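Local structure of putative transcriptional regulator, LysR family (Vibrio parahaemolyticus, 3OXN) at residues Pro14-Thr26 against Glu44-His57. The protein probably acts as a LysR-family DNA-binding transcriptional regulator, this chain being its substrate-binding (effector) domain. Residues are numbered along the deposited sequence; the frame is centred on the assembly and turned at random.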
loop_
_atom_site.group_PDB
_atom_site.type_symbol
_atom_site.label_atom_id
_atom_site.label_comp_id
_atom_site.label_asym_id
_atom_site.label_seq_id
_atom_site.Cartn_x
_atom_site.Cartn_y
_atom_site.Cartn_z
ATOM N N PRO A 14 8.171 -10.651 -26.203
ATOM C CA PRO A 14 7.267 -11.253 -27.186
ATOM C C PRO A 14 5.925 -11.461 -26.527
ATOM O O PRO A 14 5.722 -10.935 -25.445
ATOM C CB PRO A 14 7.916 -12.620 -27.487
ATOM C CG PRO A 14 9.285 -12.586 -26.867
ATOM C CD PRO A 14 9.141 -11.632 -25.690
ATOM N N GLN A 15 5.036 -12.223 -27.153
ATOM C CA GLN A 15 3.690 -12.414 -26.611
ATOM C C GLN A 15 3.245 -13.882 -26.503
ATOM O O GLN A 15 2.077 -14.158 -26.223
ATOM C CB GLN A 15 2.666 -11.626 -27.427
ATOM C CG GLN A 15 1.756 -12.500 -28.262
ATOM C CD GLN A 15 1.300 -11.814 -29.522
ATOM O OE1 GLN A 15 1.249 -10.584 -29.588
ATOM N NE2 GLN A 15 0.971 -12.607 -30.544
ATOM N N GLN A 16 4.163 -14.821 -26.727
ATOM C CA GLN A 16 3.897 -16.208 -26.351
ATOM C C GLN A 16 3.821 -16.186 -24.838
ATOM O O GLN A 16 3.054 -16.928 -24.214
ATOM C CB GLN A 16 5.024 -17.163 -26.795
ATOM C CG GLN A 16 6.123 -17.450 -25.717
ATOM C CD GLN A 16 5.729 -18.515 -24.664
ATOM O OE1 GLN A 16 5.356 -18.183 -23.537
ATOM N NE2 GLN A 16 5.826 -19.790 -25.033
ATOM N N CYS A 17 4.631 -15.305 -24.263
ATOM C CA CYS A 17 4.854 -15.254 -22.832
ATOM C C CYS A 17 3.561 -15.296 -22.019
ATOM O O CYS A 17 2.709 -14.418 -22.157
ATOM C CB CYS A 17 5.656 -14.004 -22.486
ATOM S SG CYS A 17 6.445 -14.125 -20.898
ATOM N N ASP A 18 3.420 -16.324 -21.185
ATOM C CA ASP A 18 2.288 -16.428 -20.271
ATOM C C ASP A 18 2.832 -16.629 -18.863
ATOM O O ASP A 18 2.111 -16.951 -17.914
ATOM C CB ASP A 18 1.368 -17.580 -20.675
ATOM C CG ASP A 18 1.997 -18.944 -20.448
ATOM O OD1 ASP A 18 2.973 -19.036 -19.667
ATOM O OD2 ASP A 18 1.506 -19.931 -21.045
ATOM N N GLN A 19 4.137 -16.444 -18.758
ATOM C CA GLN A 19 4.852 -16.594 -17.514
ATOM C C GLN A 19 4.477 -15.490 -16.552
ATOM O O GLN A 19 4.172 -14.379 -16.952
ATOM C CB GLN A 19 6.341 -16.526 -17.818
ATOM C CG GLN A 19 7.219 -16.214 -16.634
ATOM C CD GLN A 19 8.675 -16.287 -17.014
ATOM O OE1 GLN A 19 9.025 -16.811 -18.083
ATOM N NE2 GLN A 19 9.538 -15.772 -16.144
ATOM N N THR A 20 4.499 -15.792 -15.266
ATOM C CA THR A 20 4.219 -14.751 -14.281
ATOM C C THR A 20 5.493 -14.126 -13.670
ATOM O O THR A 20 6.511 -14.784 -13.465
ATOM C CB THR A 20 3.230 -15.221 -13.190
ATOM O OG1 THR A 20 3.639 -14.681 -11.933
ATOM C CG2 THR A 20 3.204 -16.734 -13.105
ATOM N N PHE A 21 5.429 -12.833 -13.405
ATOM C CA PHE A 21 6.579 -12.129 -12.886
ATOM C C PHE A 21 6.253 -11.667 -11.488
ATOM O O PHE A 21 5.165 -11.149 -11.231
ATOM C CB PHE A 21 6.934 -10.939 -13.786
ATOM C CG PHE A 21 7.183 -11.323 -15.225
ATOM C CD1 PHE A 21 6.123 -11.526 -16.099
ATOM C CD2 PHE A 21 8.469 -11.501 -15.694
ATOM C CE1 PHE A 21 6.343 -11.897 -17.404
ATOM C CE2 PHE A 21 8.689 -11.871 -17.005
ATOM C CZ PHE A 21 7.617 -12.069 -17.859
ATOM N N THR A 22 7.191 -11.901 -10.578
ATOM C CA THR A 22 7.106 -11.381 -9.233
ATOM C C THR A 22 7.919 -10.098 -9.170
ATOM O O THR A 22 9.118 -10.098 -9.432
ATOM C CB THR A 22 7.690 -12.374 -8.233
ATOM O OG1 THR A 22 7.040 -13.634 -8.401
ATOM C CG2 THR A 22 7.508 -11.881 -6.799
ATOM N N ILE A 23 7.257 -9.008 -8.818
ATOM C CA ILE A 23 7.931 -7.746 -8.592
ATOM C C ILE A 23 7.765 -7.346 -7.149
ATOM O O ILE A 23 6.649 -7.086 -6.717
ATOM C CB ILE A 23 7.289 -6.640 -9.426
ATOM C CG1 ILE A 23 7.244 -7.049 -10.897
ATOM C CG2 ILE A 23 8.045 -5.334 -9.226
ATOM C CD1 ILE A 23 8.611 -7.183 -11.505
ATOM N N ALA A 24 8.855 -7.298 -6.399
ATOM C CA ALA A 24 8.804 -6.770 -5.033
ATOM C C ALA A 24 8.900 -5.259 -5.110
ATOM O O ALA A 24 9.874 -4.717 -5.645
ATOM C CB ALA A 24 9.941 -7.336 -4.183
ATOM N N THR A 25 7.899 -4.550 -4.611
ATOM C CA THR A 25 7.948 -3.095 -4.775
ATOM C C THR A 25 7.488 -2.232 -3.592
ATOM O O THR A 25 6.783 -2.689 -2.689
ATOM C CB THR A 25 7.280 -2.661 -6.104
ATOM O OG1 THR A 25 6.895 -1.287 -6.021
ATOM C CG2 THR A 25 6.060 -3.506 -6.415
ATOM N N THR A 26 7.932 -0.983 -3.584
ATOM C CA THR A 26 7.504 -0.047 -2.553
ATOM C C THR A 26 6.082 0.418 -2.807
ATOM O O THR A 26 5.414 -0.096 -3.685
ATOM C CB THR A 26 8.414 1.184 -2.490
ATOM O OG1 THR A 26 8.371 1.872 -3.745
ATOM C CG2 THR A 26 9.839 0.775 -2.175
ATOM N N GLU A 44 1.386 -5.364 -24.647
ATOM C CA GLU A 44 2.547 -5.919 -25.331
ATOM C C GLU A 44 2.712 -7.431 -25.097
ATOM O O GLU A 44 3.437 -8.103 -25.836
ATOM C CB GLU A 44 3.802 -5.156 -24.892
ATOM C CG GLU A 44 4.822 -4.893 -25.995
ATOM C CD GLU A 44 6.175 -5.519 -25.703
ATOM O OE1 GLU A 44 6.876 -5.002 -24.808
ATOM O OE2 GLU A 44 6.542 -6.513 -26.373
ATOM N N ALA A 45 2.037 -7.962 -24.077
ATOM C CA ALA A 45 2.172 -9.373 -23.709
ATOM C C ALA A 45 0.914 -9.904 -23.023
ATOM O O ALA A 45 0.954 -10.265 -21.846
ATOM C CB ALA A 45 3.374 -9.559 -22.808
ATOM N N PRO A 46 -0.204 -9.968 -23.767
ATOM C CA PRO A 46 -1.555 -10.298 -23.278
ATOM C C PRO A 46 -1.639 -11.476 -22.296
ATOM O O PRO A 46 -2.439 -11.429 -21.359
ATOM C CB PRO A 46 -2.311 -10.636 -24.562
ATOM C CG PRO A 46 -1.618 -9.826 -25.614
ATOM C CD PRO A 46 -0.172 -9.765 -25.229
ATOM N N ASN A 47 -0.841 -12.518 -22.505
ATOM C CA ASN A 47 -0.909 -13.710 -21.651
ATOM C C ASN A 47 -0.215 -13.539 -20.312
ATOM O O ASN A 47 -0.413 -14.331 -19.392
ATOM C CB ASN A 47 -0.275 -14.908 -22.352
ATOM C CG ASN A 47 -1.130 -15.450 -23.467
ATOM O OD1 ASN A 47 -1.305 -16.671 -23.588
ATOM N ND2 ASN A 47 -1.673 -14.549 -24.298
ATOM N N VAL A 48 0.616 -12.510 -20.229
ATOM C CA VAL A 48 1.515 -12.301 -19.105
ATOM C C VAL A 48 0.718 -12.149 -17.809
ATOM O O VAL A 48 -0.446 -11.736 -17.837
ATOM C CB VAL A 48 2.403 -11.055 -19.371
ATOM C CG1 VAL A 48 1.814 -9.805 -18.713
ATOM C CG2 VAL A 48 3.815 -11.302 -18.912
ATOM N N SER A 49 1.343 -12.499 -16.684
ATOM C CA SER A 49 0.701 -12.469 -15.368
ATOM C C SER A 49 1.611 -11.806 -14.312
ATOM O O SER A 49 2.816 -12.052 -14.278
ATOM C CB SER A 49 0.358 -13.896 -14.958
ATOM O OG SER A 49 -0.268 -13.957 -13.691
ATOM N N PHE A 50 1.038 -10.974 -13.445
ATOM C CA PHE A 50 1.842 -10.218 -12.479
ATOM C C PHE A 50 1.595 -10.498 -10.996
ATOM O O PHE A 50 0.462 -10.661 -10.544
ATOM C CB PHE A 50 1.686 -8.724 -12.724
ATOM C CG PHE A 50 2.672 -8.177 -13.689
ATOM C CD1 PHE A 50 3.955 -7.878 -13.280
ATOM C CD2 PHE A 50 2.328 -7.972 -15.001
ATOM C CE1 PHE A 50 4.874 -7.373 -14.157
ATOM C CE2 PHE A 50 3.240 -7.481 -15.884
ATOM C CZ PHE A 50 4.518 -7.173 -15.461
ATOM N N ASN A 51 2.681 -10.518 -10.239
ATOM C CA ASN A 51 2.586 -10.674 -8.802
ATOM C C ASN A 51 3.378 -9.614 -8.039
ATOM O O ASN A 51 4.590 -9.730 -7.875
ATOM C CB ASN A 51 3.033 -12.065 -8.375
ATOM C CG ASN A 51 2.502 -12.437 -7.012
ATOM O OD1 ASN A 51 1.458 -11.941 -6.601
ATOM N ND2 ASN A 51 3.212 -13.302 -6.300
ATOM N N PHE A 52 2.693 -8.579 -7.576
ATOM C CA PHE A 52 3.357 -7.519 -6.832
ATOM C C PHE A 52 3.210 -7.726 -5.336
ATOM O O PHE A 52 2.114 -7.964 -4.835
ATOM C CB PHE A 52 2.776 -6.172 -7.208
ATOM C CG PHE A 52 3.020 -5.788 -8.630
ATOM C CD1 PHE A 52 4.248 -5.269 -9.018
ATOM C CD2 PHE A 52 2.015 -5.941 -9.582
ATOM C CE1 PHE A 52 4.469 -4.902 -10.325
ATOM C CE2 PHE A 52 2.217 -5.586 -10.892
ATOM C CZ PHE A 52 3.448 -5.060 -11.272
ATOM N N LEU A 53 4.314 -7.639 -4.617
ATOM C CA LEU A 53 4.243 -7.754 -3.171
ATOM C C LEU A 53 5.104 -6.704 -2.520
ATOM O O LEU A 53 6.010 -6.176 -3.142
ATOM C CB LEU A 53 4.634 -9.159 -2.700
ATOM C CG LEU A 53 5.759 -9.821 -3.483
ATOM C CD1 LEU A 53 7.101 -9.308 -2.993
ATOM C CD2 LEU A 53 5.662 -11.319 -3.342
ATOM N N PRO A 54 4.792 -6.376 -1.268
ATOM C CA PRO A 54 5.571 -5.400 -0.506
ATOM C C PRO A 54 7.054 -5.758 -0.383
ATOM O O PRO A 54 7.417 -6.830 0.127
ATOM C CB PRO A 54 4.896 -5.426 0.866
ATOM C CG PRO A 54 3.485 -5.780 0.560
ATOM C CD PRO A 54 3.571 -6.783 -0.554
ATOM N N LEU A 55 7.900 -4.851 -0.864
ATOM C CA LEU A 55 9.320 -4.893 -0.560
ATOM C C LEU A 55 9.496 -4.813 0.950
ATOM O O LEU A 55 8.870 -3.983 1.606
ATOM C CB LEU A 55 10.028 -3.692 -1.179
ATOM C CG LEU A 55 11.507 -3.957 -1.457
ATOM C CD1 LEU A 55 11.674 -4.337 -2.933
ATOM C CD2 LEU A 55 12.399 -2.763 -1.091
ATOM N N GLN A 56 10.329 -5.679 1.510
ATOM C CA GLN A 56 10.801 -5.492 2.873
ATOM C C GLN A 56 12.249 -5.045 2.737
ATOM O O GLN A 56 13.120 -5.841 2.410
ATOM C CB GLN A 56 10.661 -6.790 3.668
ATOM C CG GLN A 56 9.221 -7.335 3.729
ATOM C CD GLN A 56 9.176 -8.857 3.849
ATOM O OE1 GLN A 56 10.216 -9.502 3.988
ATOM N NE2 GLN A 56 7.972 -9.436 3.789
ATOM N N HIS A 57 12.482 -3.748 2.938
ATOM C CA HIS A 57 13.745 -3.076 2.556
ATOM C C HIS A 57 15.043 -3.697 3.081
ATOM O O HIS A 57 16.073 -3.646 2.394
ATOM C CB HIS A 57 13.709 -1.585 2.928
ATOM C CG HIS A 57 13.422 -0.672 1.772
ATOM N ND1 HIS A 57 12.174 -0.133 1.538
ATOM C CD2 HIS A 57 14.228 -0.191 0.791
ATOM C CE1 HIS A 57 12.221 0.637 0.463
ATOM N NE2 HIS A 57 13.457 0.620 -0.008
HETATM O O HOH W 1 -0.241 -16.071 -17.189
#
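Phe21 and Ile23 each grip strand 49-54 with both backbone groups. Phe21 N reaches Ser49 O at 2.9 Å and Phe21 O takes Asn51 N at 2.7 Å; Ile23 repeats the pattern between Asn51 O and Leu53 N. Thr25 carries it one step further, its N bonding Leu53 O, while Leu55 N bonds Thr25 O as the chain leaves the strand. At the other end the hydrogen bond from Ser49 N to Gln19 O is long and weak. On the face bearing Phe21, Ile23, Phe50 and Phe52, the Phe52 side chain runs alongside that of Ile23, the ring's CD1 3.4 Å from Ile23 CB. Thr25 CG2 reaches that same CD1, and OG1, anti to the backbone N (chi1 159°), donates a hydrogen bond to Thr26 O. Phe50 presents its edge to Ile23 CG1, and its ring sits obliquely to that of Phe21, planes 34° apart. The two parallel strands are joined through helix 28-44 in a beta-alpha-beta unit of the periplasmic-binding-protein-like fold, and this helix packs on Phe50 and Phe52, while Leu211 of helix 206-227 meets Phe21 and Ile23. On the face of Ala24 and Leu53, Leu53 CD1 touches Ala24 CB at 3.7 Å, and Leu55 CD1, from just past the strand, reaches the same CB at 3.7 Å. Before the strands, a water donates to Asp18 O at 2.6 Å and to Asn47 O at 2.8 Å, bridging the two loops. Strand 20-25 continues the sheet to strand 71-74; beyond strand 49-54 the sheet runs on into the second subunit, whose Met143 O bonds Ser49 OG.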